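Local structure of cellobiose 2-epimerase (Ruminococcus albus, 3VW5) at residues A[1-10]-A[378-389]; A[268-279]-A[312-322]. The protein catalyses the reversible epimerization of cellobiose, an unmodified sugar, to 4-O-beta-D-glucopyranosyl-D-mannose. The protein carries 2 engineered substitutions. All blocks are in the same frame, centred on the assembly; numbering follows the deposited sequence.

Contact 1: A[1-10]-A[378-389]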
loop_
_atom_site.group_PDB
_atom_site.type_symbol
_atom_site.label_atom_id
_atom_site.label_comp_id
_atom_site.label_asym_id
_atom_site.label_seq_id
_atom_site.Cartn_x
_atom_site.Cartn_y
_atom_site.Cartn_z
ATOM N N MET A 1 -5.300 -24.736 -9.574
ATOM C CA MET A 1 -4.000 -24.326 -9.047
ATOM C C MET A 1 -4.075 -22.932 -8.410
ATOM O O MET A 1 -5.162 -22.380 -8.227
ATOM C CB MET A 1 -2.940 -24.362 -10.152
ATOM C CG MET A 1 -2.889 -25.690 -10.927
ATOM S SD MET A 1 -1.421 -25.895 -11.976
ATOM C CE MET A 1 -0.241 -26.585 -10.813
ATOM N N MET A 2 -2.923 -22.359 -8.084
ATOM C CA MET A 2 -2.882 -21.101 -7.336
ATOM C C MET A 2 -3.637 -19.918 -7.970
ATOM O O MET A 2 -4.403 -19.221 -7.280
ATOM C CB MET A 2 -1.435 -20.707 -7.052
ATOM C CG MET A 2 -1.251 -19.796 -5.845
ATOM S SD MET A 2 0.467 -19.210 -5.773
ATOM C CE MET A 2 0.576 -18.469 -7.408
ATOM N N ILE A 3 -3.428 -19.676 -9.267
ATOM C CA ILE A 3 -4.058 -18.514 -9.895
ATOM C C ILE A 3 -5.575 -18.620 -9.881
ATOM O O ILE A 3 -6.269 -17.645 -9.605
ATOM C CB ILE A 3 -3.578 -18.266 -11.335
ATOM C CG1 ILE A 3 -2.077 -18.004 -11.357
ATOM C CG2 ILE A 3 -4.316 -17.076 -11.934
ATOM C CD1 ILE A 3 -1.537 -17.699 -12.726
ATOM N N SER A 4 -6.086 -19.808 -10.168
ATOM C CA SER A 4 -7.523 -20.015 -10.247
ATOM C C SER A 4 -8.191 -19.757 -8.893
ATOM O O SER A 4 -9.271 -19.145 -8.816
ATOM C CB SER A 4 -7.823 -21.428 -10.752
ATOM O OG SER A 4 -8.839 -22.043 -9.981
ATOM N N GLU A 5 -7.534 -20.209 -7.829
ATOM C CA GLU A 5 -8.053 -20.035 -6.469
ATOM C C GLU A 5 -8.069 -18.568 -6.059
ATOM O O GLU A 5 -9.061 -18.065 -5.509
ATOM C CB GLU A 5 -7.224 -20.844 -5.465
ATOM C CG GLU A 5 -7.194 -22.345 -5.746
ATOM C CD GLU A 5 -6.183 -23.091 -4.889
ATOM O OE1 GLU A 5 -5.521 -22.440 -4.049
ATOM O OE2 GLU A 5 -6.044 -24.327 -5.061
ATOM N N ILE A 6 -6.968 -17.882 -6.345
ATOM C CA ILE A 6 -6.843 -16.486 -5.966
ATOM C C ILE A 6 -7.848 -15.626 -6.725
ATOM O O ILE A 6 -8.471 -14.732 -6.144
ATOM C CB ILE A 6 -5.393 -15.993 -6.129
ATOM C CG1 ILE A 6 -4.563 -16.444 -4.928
ATOM C CG2 ILE A 6 -5.343 -14.487 -6.268
ATOM C CD1 ILE A 6 -3.080 -16.341 -5.140
ATOM N N ARG A 7 -8.028 -15.924 -8.009
ATOM C CA ARG A 7 -8.987 -15.202 -8.840
ATOM C C ARG A 7 -10.387 -15.348 -8.254
ATOM O O ARG A 7 -11.198 -14.416 -8.292
ATOM C CB ARG A 7 -8.947 -15.716 -10.285
ATOM C CG ARG A 7 -9.749 -14.875 -11.280
ATOM C CD ARG A 7 -9.675 -15.441 -12.700
ATOM N NE ARG A 7 -9.213 -14.470 -13.704
ATOM C CZ ARG A 7 -10.002 -13.567 -14.293
ATOM N NH1 ARG A 7 -11.291 -13.496 -13.954
ATOM N NH2 ARG A 7 -9.505 -12.729 -15.214
ATOM N N GLN A 8 -10.652 -16.526 -7.690
ATOM C CA GLN A 8 -11.932 -16.815 -7.045
ATOM C C GLN A 8 -12.116 -16.020 -5.757
ATOM O O GLN A 8 -13.209 -15.493 -5.470
ATOM C CB GLN A 8 -12.018 -18.296 -6.720
ATOM C CG GLN A 8 -12.961 -19.056 -7.609
ATOM C CD GLN A 8 -13.830 -20.008 -6.816
ATOM O OE1 GLN A 8 -14.382 -19.635 -5.779
ATOM N NE2 GLN A 8 -13.943 -21.248 -7.288
ATOM N N GLU A 9 -11.035 -15.951 -4.979
ATOM C CA GLU A 9 -11.036 -15.189 -3.738
ATOM C C GLU A 9 -11.315 -13.710 -4.023
ATOM O O GLU A 9 -12.080 -13.056 -3.312
ATOM C CB GLU A 9 -9.710 -15.376 -2.991
ATOM C CG GLU A 9 -9.614 -14.575 -1.700
ATOM C CD GLU A 9 -10.715 -14.918 -0.719
ATOM O OE1 GLU A 9 -11.056 -14.059 0.123
ATOM O OE2 GLU A 9 -11.239 -16.049 -0.795
ATOM N N LEU A 10 -10.715 -13.196 -5.087
ATOM C CA LEU A 10 -10.985 -11.830 -5.508
ATOM C C LEU A 10 -12.438 -11.648 -5.952
ATOM O O LEU A 10 -13.137 -10.771 -5.427
ATOM C CB LEU A 10 -10.017 -11.411 -6.618
ATOM C CG LEU A 10 -9.832 -9.933 -6.983
ATOM C CD1 LEU A 10 -9.988 -9.758 -8.478
ATOM C CD2 LEU A 10 -10.734 -8.967 -6.226
ATOM N N MET A 378 -2.762 -8.138 -4.463
ATOM C CA MET A 378 -2.153 -9.469 -4.606
ATOM C C MET A 378 -2.922 -10.349 -5.594
ATOM O O MET A 378 -2.334 -11.027 -6.441
ATOM C CB MET A 378 -2.057 -10.175 -3.254
ATOM C CG MET A 378 -1.456 -11.566 -3.319
ATOM S SD MET A 378 -2.212 -12.634 -2.083
ATOM C CE MET A 378 -3.913 -12.687 -2.657
ATOM N N CYS A 379 -4.241 -10.342 -5.478
ATOM C CA CYS A 379 -5.050 -11.148 -6.371
ATOM C C CYS A 379 -4.791 -10.719 -7.812
ATOM O O CYS A 379 -4.440 -11.554 -8.667
ATOM C CB CYS A 379 -6.525 -11.065 -5.992
ATOM S SG CYS A 379 -6.855 -11.680 -4.310
ATOM N N MET A 380 -4.907 -9.415 -8.063
ATOM C CA MET A 380 -4.706 -8.878 -9.402
ATOM C C MET A 380 -3.302 -9.080 -9.932
ATOM O O MET A 380 -3.125 -9.379 -11.116
ATOM C CB MET A 380 -5.101 -7.410 -9.454
ATOM C CG MET A 380 -6.529 -7.229 -9.019
ATOM S SD MET A 380 -7.144 -5.554 -9.093
ATOM C CE MET A 380 -7.621 -5.270 -7.381
ATOM N N GLU A 381 -2.300 -8.941 -9.074
ATOM C CA GLU A 381 -0.924 -9.079 -9.527
ATOM C C GLU A 381 -0.634 -10.515 -9.927
ATOM O O GLU A 381 0.150 -10.767 -10.845
ATOM C CB GLU A 381 0.057 -8.611 -8.451
ATOM C CG GLU A 381 0.301 -7.104 -8.413
ATOM C CD GLU A 381 1.177 -6.587 -9.567
ATOM O OE1 GLU A 381 2.042 -7.351 -10.080
ATOM O OE2 GLU A 381 1.001 -5.399 -9.950
ATOM N N VAL A 382 -1.270 -11.450 -9.227
ATOM C CA VAL A 382 -1.047 -12.878 -9.433
ATOM C C VAL A 382 -1.675 -13.262 -10.750
ATOM O O VAL A 382 -1.053 -13.922 -11.596
ATOM C CB VAL A 382 -1.685 -13.723 -8.312
ATOM C CG1 VAL A 382 -1.818 -15.181 -8.751
ATOM C CG2 VAL A 382 -0.876 -13.615 -7.018
ATOM N N ILE A 383 -2.920 -12.825 -10.909
ATOM C CA ILE A 383 -3.666 -13.019 -12.133
ATOM C C ILE A 383 -2.859 -12.495 -13.315
ATOM O O ILE A 383 -2.643 -13.195 -14.305
ATOM C CB ILE A 383 -5.022 -12.283 -12.065
ATOM C CG1 ILE A 383 -6.011 -13.087 -11.220
ATOM C CG2 ILE A 383 -5.563 -12.032 -13.466
ATOM C CD1 ILE A 383 -7.290 -12.362 -10.932
ATOM N N THR A 384 -2.390 -11.263 -13.179
ATOM C CA THR A 384 -1.761 -10.537 -14.274
ATOM C C THR A 384 -0.390 -11.077 -14.686
ATOM O O THR A 384 -0.023 -11.003 -15.855
ATOM C CB THR A 384 -1.647 -9.048 -13.905
ATOM O OG1 THR A 384 -2.791 -8.348 -14.412
ATOM C CG2 THR A 384 -0.382 -8.441 -14.471
ATOM N N ARG A 385 0.365 -11.618 -13.730
ATOM C CA ARG A 385 1.692 -12.156 -14.018
ATOM C C ARG A 385 1.614 -13.560 -14.608
ATOM O O ARG A 385 2.580 -14.076 -15.164
ATOM C CB ARG A 385 2.538 -12.183 -12.742
ATOM C CG ARG A 385 2.845 -10.814 -12.186
ATOM C CD ARG A 385 3.548 -10.916 -10.866
ATOM N NE ARG A 385 3.659 -9.604 -10.240
ATOM C CZ ARG A 385 4.801 -8.942 -10.080
ATOM N NH1 ARG A 385 5.953 -9.474 -10.487
ATOM N NH2 ARG A 385 4.791 -7.749 -9.499
ATOM N N GLY A 386 0.451 -14.177 -14.452
ATOM C CA GLY A 386 0.217 -15.532 -14.904
ATOM C C GLY A 386 1.305 -16.563 -14.647
ATOM O O GLY A 386 1.526 -17.430 -15.484
ATOM N N VAL A 387 1.997 -16.500 -13.515
ATOM C CA VAL A 387 2.785 -17.666 -13.135
ATOM C C VAL A 387 2.018 -18.503 -12.128
ATOM O O VAL A 387 1.543 -17.998 -11.118
ATOM C CB VAL A 387 4.241 -17.349 -12.691
ATOM C CG1 VAL A 387 4.440 -15.876 -12.500
ATOM C CG2 VAL A 387 4.620 -18.146 -11.463
ATOM N N ASP A 388 1.870 -19.786 -12.446
ATOM C CA ASP A 388 1.053 -20.696 -11.656
ATOM C C ASP A 388 1.888 -21.736 -10.921
ATOM O O ASP A 388 3.051 -21.962 -11.255
ATOM C CB ASP A 388 0.035 -21.409 -12.544
ATOM C CG ASP A 388 -1.332 -21.505 -11.891
ATOM O OD1 ASP A 388 -2.353 -21.459 -12.622
ATOM O OD2 ASP A 388 -1.389 -21.615 -10.639
ATOM N N ILE A 389 1.280 -22.368 -9.920
ATOM C CA ILE A 389 1.921 -23.466 -9.210
ATOM C C ILE A 389 0.945 -24.272 -8.342
ATOM O O ILE A 389 -0.181 -23.840 -8.076
ATOM C CB ILE A 389 3.117 -22.970 -8.360
ATOM C CG1 ILE A 389 3.467 -24.013 -7.293
ATOM C CG2 ILE A 389 2.804 -21.614 -7.723
ATOM C CD1 ILE A 389 4.858 -23.850 -6.699
#
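Ile-3, Ile-6 and Leu-10 pack against Cys-379, Val-382 and Ile-383 where the first and last helices of the (alpha/alpha)6 barrel meet, a hydrophobic helix-helix seam that closes the ring of helices by joining the two ends of the chain. The segment axes run roughly antiparallel, at 142°, and approach to 8.9 Å. In the middle, Ile-6 uses both its branches. With chi1 at -80° CG1 stands beside the backbone N and CG2 opposite it, which lays Ile-6 CG2 on Cys-379 CA. Ile-6 CD1 reaches across Val-382 at about a right angle, 4.0 Å from Val-382 CG2. One turn on, Leu-10 CB meets Cys-379 CB at 3.6 Å. At the outer margin the aliphatic part of Arg-7 crosses Ile-383, with Arg-7 CG 3.5 Å from Ile-383 CD1. Helix 378-385 stops before Gly-386, which has left helical geometry with positive phi, and the tail runs on past the start of helix 2-10. Ile-3 CD1 fits into this bend, beside Gly-386 CA and Val-387 O, while Met-2 CE rests near Ile-389 CG2. Outside the pair, Trp-333 of helix 323-340 touches Met-2 and Ile-6, and Leu-64 of helix 47-64 touches Arg-7 and Leu-10. The C-terminal tail also binds the first turn through its polar atoms. Met-2 N donates to Ile-389 O at 3.1 Å, almost in line with the carbonyl bond. Asp-388 OD2 accepts two backbone N-H groups, Ile-389 N through its anti lone pair at 2.9 Å, and Ile-3 N at 3.1 Å from above the carboxylate plane.

Contact 2: A[268-279]-A[312-322]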
loop_
_atom_site.group_PDB
_atom_site.type_symbol
_atom_site.label_atom_id
_atom_site.label_comp_id
_atom_site.label_asym_id
_atom_site.label_seq_id
_atom_site.Cartn_x
_atom_site.Cartn_y
_atom_site.Cartn_z
ATOM N N ALA A 268 17.065 -4.837 -9.913
ATOM C CA ALA A 268 16.730 -6.255 -9.908
ATOM C C ALA A 268 17.718 -7.075 -9.083
ATOM O O ALA A 268 17.346 -8.088 -8.469
ATOM C CB ALA A 268 16.635 -6.794 -11.322
ATOM N N GLU A 269 18.974 -6.646 -9.050
ATOM C CA GLU A 269 19.962 -7.377 -8.258
ATOM C C GLU A 269 19.840 -7.052 -6.781
ATOM O O GLU A 269 19.950 -7.941 -5.943
ATOM C CB GLU A 269 21.386 -7.141 -8.767
ATOM C CG GLU A 269 21.583 -7.690 -10.171
ATOM C CD GLU A 269 23.033 -8.021 -10.497
ATOM O OE1 GLU A 269 23.897 -7.867 -9.592
ATOM O OE2 GLU A 269 23.301 -8.436 -11.660
ATOM N N MET A 270 19.598 -5.782 -6.465
ATOM C CA MET A 270 19.385 -5.375 -5.082
ATOM C C MET A 270 18.117 -6.027 -4.527
ATOM O O MET A 270 18.131 -6.636 -3.457
ATOM C CB MET A 270 19.288 -3.853 -4.972
ATOM C CG MET A 270 19.287 -3.336 -3.537
ATOM S SD MET A 270 18.966 -1.563 -3.417
ATOM C CE MET A 270 17.261 -1.476 -3.953
ATOM N N ASP A 271 17.027 -5.910 -5.277
ATOM C CA ASP A 271 15.745 -6.467 -4.861
ATOM C C ASP A 271 15.782 -7.982 -4.612
ATOM O O ASP A 271 15.210 -8.476 -3.617
ATOM C CB ASP A 271 14.671 -6.099 -5.884
ATOM C CG ASP A 271 14.400 -4.613 -5.910
ATOM O OD1 ASP A 271 14.607 -3.969 -4.858
ATOM O OD2 ASP A 271 13.988 -4.089 -6.971
ATOM N N LEU A 272 16.454 -8.707 -5.509
ATOM C CA LEU A 272 16.680 -10.134 -5.314
ATOM C C LEU A 272 17.413 -10.392 -3.993
ATOM O O LEU A 272 17.069 -11.317 -3.249
ATOM C CB LEU A 272 17.463 -10.731 -6.484
ATOM C CG LEU A 272 16.626 -11.375 -7.596
ATOM C CD1 LEU A 272 17.508 -11.870 -8.718
ATOM C CD2 LEU A 272 15.783 -12.513 -7.060
ATOM N N LYS A 273 18.422 -9.577 -3.691
ATOM C CA LYS A 273 19.184 -9.798 -2.474
ATOM C C LYS A 273 18.280 -9.657 -1.267
ATOM O O LYS A 273 18.392 -10.417 -0.310
ATOM C CB LYS A 273 20.364 -8.830 -2.366
ATOM C CG LYS A 273 21.595 -9.277 -3.123
ATOM C CD LYS A 273 22.678 -8.238 -3.046
ATOM C CE LYS A 273 23.637 -8.378 -4.214
ATOM N NZ LYS A 273 24.502 -7.163 -4.337
ATOM N N ILE A 274 17.388 -8.677 -1.325
ATOM C CA ILE A 274 16.421 -8.447 -0.263
ATOM C C ILE A 274 15.425 -9.605 -0.229
ATOM O O ILE A 274 15.074 -10.092 0.835
ATOM C CB ILE A 274 15.693 -7.097 -0.455
ATOM C CG1 ILE A 274 16.720 -5.955 -0.494
ATOM C CG2 ILE A 274 14.621 -6.889 0.632
ATOM C CD1 ILE A 274 16.144 -4.625 -0.881
ATOM N N SER A 275 14.987 -10.044 -1.405
ATOM C CA SER A 275 14.104 -11.195 -1.506
ATOM C C SER A 275 14.689 -12.441 -0.864
ATOM O O SER A 275 14.002 -13.138 -0.111
ATOM C CB SER A 275 13.792 -11.495 -2.960
ATOM O OG SER A 275 12.724 -10.691 -3.400
ATOM N N HIS A 276 15.943 -12.750 -1.176
ATOM C CA HIS A 276 16.533 -13.962 -0.629
ATOM C C HIS A 276 16.615 -13.843 0.868
ATOM O O HIS A 276 16.306 -14.796 1.581
ATOM C CB HIS A 276 17.919 -14.270 -1.220
ATOM C CG HIS A 276 17.859 -14.978 -2.539
ATOM N ND1 HIS A 276 17.499 -16.312 -2.647
ATOM C CD2 HIS A 276 18.077 -14.529 -3.807
ATOM C CE1 HIS A 276 17.514 -16.657 -3.938
ATOM N NE2 HIS A 276 17.867 -15.597 -4.659
ATOM N N ASN A 277 17.016 -12.667 1.339
ATOM C CA ASN A 277 17.117 -12.431 2.772
ATOM C C ASN A 277 15.800 -12.684 3.502
ATOM O O ASN A 277 15.773 -13.408 4.492
ATOM C CB ASN A 277 17.615 -11.028 3.076
ATOM C CG ASN A 277 18.155 -10.913 4.486
ATOM O OD1 ASN A 277 18.997 -11.713 4.899
ATOM N ND2 ASN A 277 17.659 -9.938 5.244
ATOM N N ILE A 278 14.712 -12.096 3.003
ATOM C CA ILE A 278 13.396 -12.236 3.621
ATOM C C ILE A 278 12.920 -13.690 3.655
ATOM O O ILE A 278 12.376 -14.158 4.662
ATOM C CB ILE A 278 12.353 -11.332 2.925
ATOM C CG1 ILE A 278 12.644 -9.881 3.287
ATOM C CG2 ILE A 278 10.935 -11.687 3.379
ATOM C CD1 ILE A 278 12.585 -9.638 4.785
ATOM N N GLN A 279 13.137 -14.396 2.551
ATOM C CA GLN A 279 12.792 -15.809 2.458
ATOM C C GLN A 279 13.541 -16.668 3.487
ATOM O O GLN A 279 12.976 -17.613 4.048
ATOM C CB GLN A 279 13.052 -16.316 1.038
ATOM C CG GLN A 279 12.683 -17.759 0.818
ATOM C CD GLN A 279 12.978 -18.209 -0.584
ATOM O OE1 GLN A 279 12.089 -18.682 -1.292
ATOM N NE2 GLN A 279 14.236 -18.056 -1.007
ATOM N N GLY A 312 5.802 -10.445 -3.882
ATOM C CA GLY A 312 7.242 -10.256 -3.882
ATOM C C GLY A 312 8.020 -11.516 -4.202
ATOM O O GLY A 312 9.044 -11.473 -4.874
ATOM N N PHE A 313 7.533 -12.646 -3.709
ATOM C CA PHE A 313 8.150 -13.934 -3.988
ATOM C C PHE A 313 7.978 -14.372 -5.452
ATOM O O PHE A 313 8.894 -14.956 -6.047
ATOM C CB PHE A 313 7.582 -15.000 -3.050
ATOM C CG PHE A 313 8.152 -14.956 -1.664
ATOM C CD1 PHE A 313 9.435 -14.458 -1.438
ATOM C CD2 PHE A 313 7.407 -15.422 -0.578
ATOM C CE1 PHE A 313 9.969 -14.423 -0.160
ATOM C CE2 PHE A 313 7.930 -15.389 0.701
ATOM C CZ PHE A 313 9.219 -14.887 0.908
ATOM N N ILE A 314 6.795 -14.116 -6.012
ATOM C CA ILE A 314 6.524 -14.436 -7.406
ATOM C C ILE A 314 7.412 -13.574 -8.297
ATOM O O ILE A 314 8.052 -14.072 -9.226
ATOM C CB ILE A 314 5.037 -14.239 -7.753
ATOM C CG1 ILE A 314 4.205 -15.327 -7.058
ATOM C CG2 ILE A 314 4.823 -14.237 -9.269
ATOM C CD1 ILE A 314 2.724 -15.225 -7.306
ATOM N N ASN A 315 7.455 -12.284 -7.978
ATOM C CA ASN A 315 8.347 -11.342 -8.630
ATOM C C ASN A 315 9.810 -11.780 -8.570
ATOM O O ASN A 315 10.552 -11.645 -9.552
ATOM C CB ASN A 315 8.193 -9.959 -8.003
ATOM C CG ASN A 315 8.963 -8.899 -8.750
ATOM O OD1 ASN A 315 8.524 -8.427 -9.801
ATOM N ND2 ASN A 315 10.117 -8.516 -8.217
ATOM N N ALA A 316 10.226 -12.303 -7.417
ATOM C CA ALA A 316 11.602 -12.759 -7.249
ATOM C C ALA A 316 11.871 -13.960 -8.153
ATOM O O ALA A 316 12.955 -14.072 -8.743
ATOM C CB ALA A 316 11.903 -13.090 -5.795
ATOM N N TYR A 317 10.885 -14.848 -8.275
ATOM C CA TYR A 317 10.982 -15.949 -9.223
ATOM C C TYR A 317 11.153 -15.377 -10.634
ATOM O O TYR A 317 12.114 -15.700 -11.339
ATOM C CB TYR A 317 9.746 -16.853 -9.152
ATOM C CG TYR A 317 9.695 -17.871 -10.270
ATOM C CD1 TYR A 317 10.541 -18.979 -10.263
ATOM C CD2 TYR A 317 8.821 -17.716 -11.345
ATOM C CE1 TYR A 317 10.514 -19.911 -11.290
ATOM C CE2 TYR A 317 8.783 -18.643 -12.383
ATOM C CZ TYR A 317 9.630 -19.743 -12.351
ATOM O OH TYR A 317 9.610 -20.678 -13.374
ATOM N N GLN A 318 10.233 -14.501 -11.027
ATOM C CA GLN A 318 10.279 -13.895 -12.355
ATOM C C GLN A 318 11.630 -13.260 -12.711
ATOM O O GLN A 318 12.013 -13.242 -13.874
ATOM C CB GLN A 318 9.161 -12.881 -12.529
ATOM C CG GLN A 318 7.795 -13.510 -12.620
ATOM C CD GLN A 318 6.697 -12.491 -12.880
ATOM O OE1 GLN A 318 6.573 -11.489 -12.169
ATOM N NE2 GLN A 318 5.887 -12.746 -13.900
ATOM N N HIS A 319 12.348 -12.746 -11.717
ATOM C CA HIS A 319 13.639 -12.114 -11.967
ATOM C C HIS A 319 14.810 -13.067 -11.781
ATOM O O HIS A 319 15.962 -12.665 -11.952
ATOM C CB HIS A 319 13.841 -10.911 -11.046
ATOM C CG HIS A 319 13.081 -9.689 -11.459
ATOM N ND1 HIS A 319 11.746 -9.507 -11.172
ATOM C CD2 HIS A 319 13.477 -8.574 -12.115
ATOM C CE1 HIS A 319 11.350 -8.340 -11.643
ATOM N NE2 HIS A 319 12.381 -7.753 -12.219
ATOM N N SER A 320 14.540 -14.320 -11.426
ATOM C CA SER A 320 15.640 -15.215 -11.048
ATOM C C SER A 320 15.581 -16.638 -11.618
ATOM O O SER A 320 16.623 -17.266 -11.817
ATOM C CB SER A 320 15.759 -15.285 -9.523
ATOM O OG SER A 320 14.639 -15.949 -8.974
ATOM N N GLY A 321 14.371 -17.143 -11.847
ATOM C CA GLY A 321 14.172 -18.521 -12.260
ATOM C C GLY A 321 14.253 -19.531 -11.118
ATOM O O GLY A 321 14.074 -20.733 -11.329
ATOM N N ASP A 322 14.533 -19.055 -9.908
ATOM C CA ASP A 322 14.604 -19.931 -8.735
ATOM C C ASP A 322 13.209 -20.370 -8.259
ATOM O O ASP A 322 12.350 -19.546 -7.935
ATOM C CB ASP A 322 15.386 -19.247 -7.609
ATOM C CG ASP A 322 15.714 -20.191 -6.460
ATOM O OD1 ASP A 322 15.019 -21.224 -6.308
ATOM O OD2 ASP A 322 16.669 -19.899 -5.694
#
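Asn-315 O is gripped twice by His-319, the residue whose ring CD2 lies 3.7 Å from Ala-268 CB on the facing helix. The backbone N of His-319 and its ring ND1 arrive from opposite faces of the carbonyl plane, the ring bond measuring 2.9 Å from His-319 ND1 to Asn-315 O. This second bond lies in the plane of the imidazole and ties the ring to the last turn of its own helix. Just beyond, Ser-320 OG donates to Ala-316 O and accepts from Asp-322 N, the latter an ST turn. Leu-272 lies over the end of the helix: Leu-272 CD2 is 3.7 Å from Ser-320 CB, and its CD1 lies as far from His-319 O. The two helices are consecutive in the (alpha/alpha)6 barrel, linked by the strands 287-293 and 296-302, and their segment axes run at 127° and approach to 10.0 Å. In the middle Ala-316 CB faces Ser-275 OG, 3.5 Å away. The Phe-313 ring has Ser-275 O at its edge and, one turn further along 268-279, its CE1 is 3.8 Å from Gln-279 CB. Phe-325 of helix 323-340 lies against His-276, Gln-279 and Ala-316. Asp-322 N-caps that helix, its OD1 accepting from Lys-324 N; its OD2 lies 3.8 Å from His-276 CE1, at the edge of the imidazole, with ring and carboxylate planes turned 47° apart.

In the fold
From the N terminus, helix 2-19 starts the chain, and contact 1 forms only when residues 378-389 return to its first turns, closing a loop that holds nearly all of the barrel. Contact 2 lies within that loop and closes a much shorter one, bringing helix 303-318 back onto helix 261-281 after a pair of antiparallel strands. The contacts are therefore nested, with centres about 19 Å apart, yet they touch through the C-terminal segment. Arg-385 NH1 probably donates to Gln-318 OE1 and Asn-315 OD1, at 2.7 and 2.9 Å, and Val-387 packs on Ile-314, linking the terminal seam to helix 303-318.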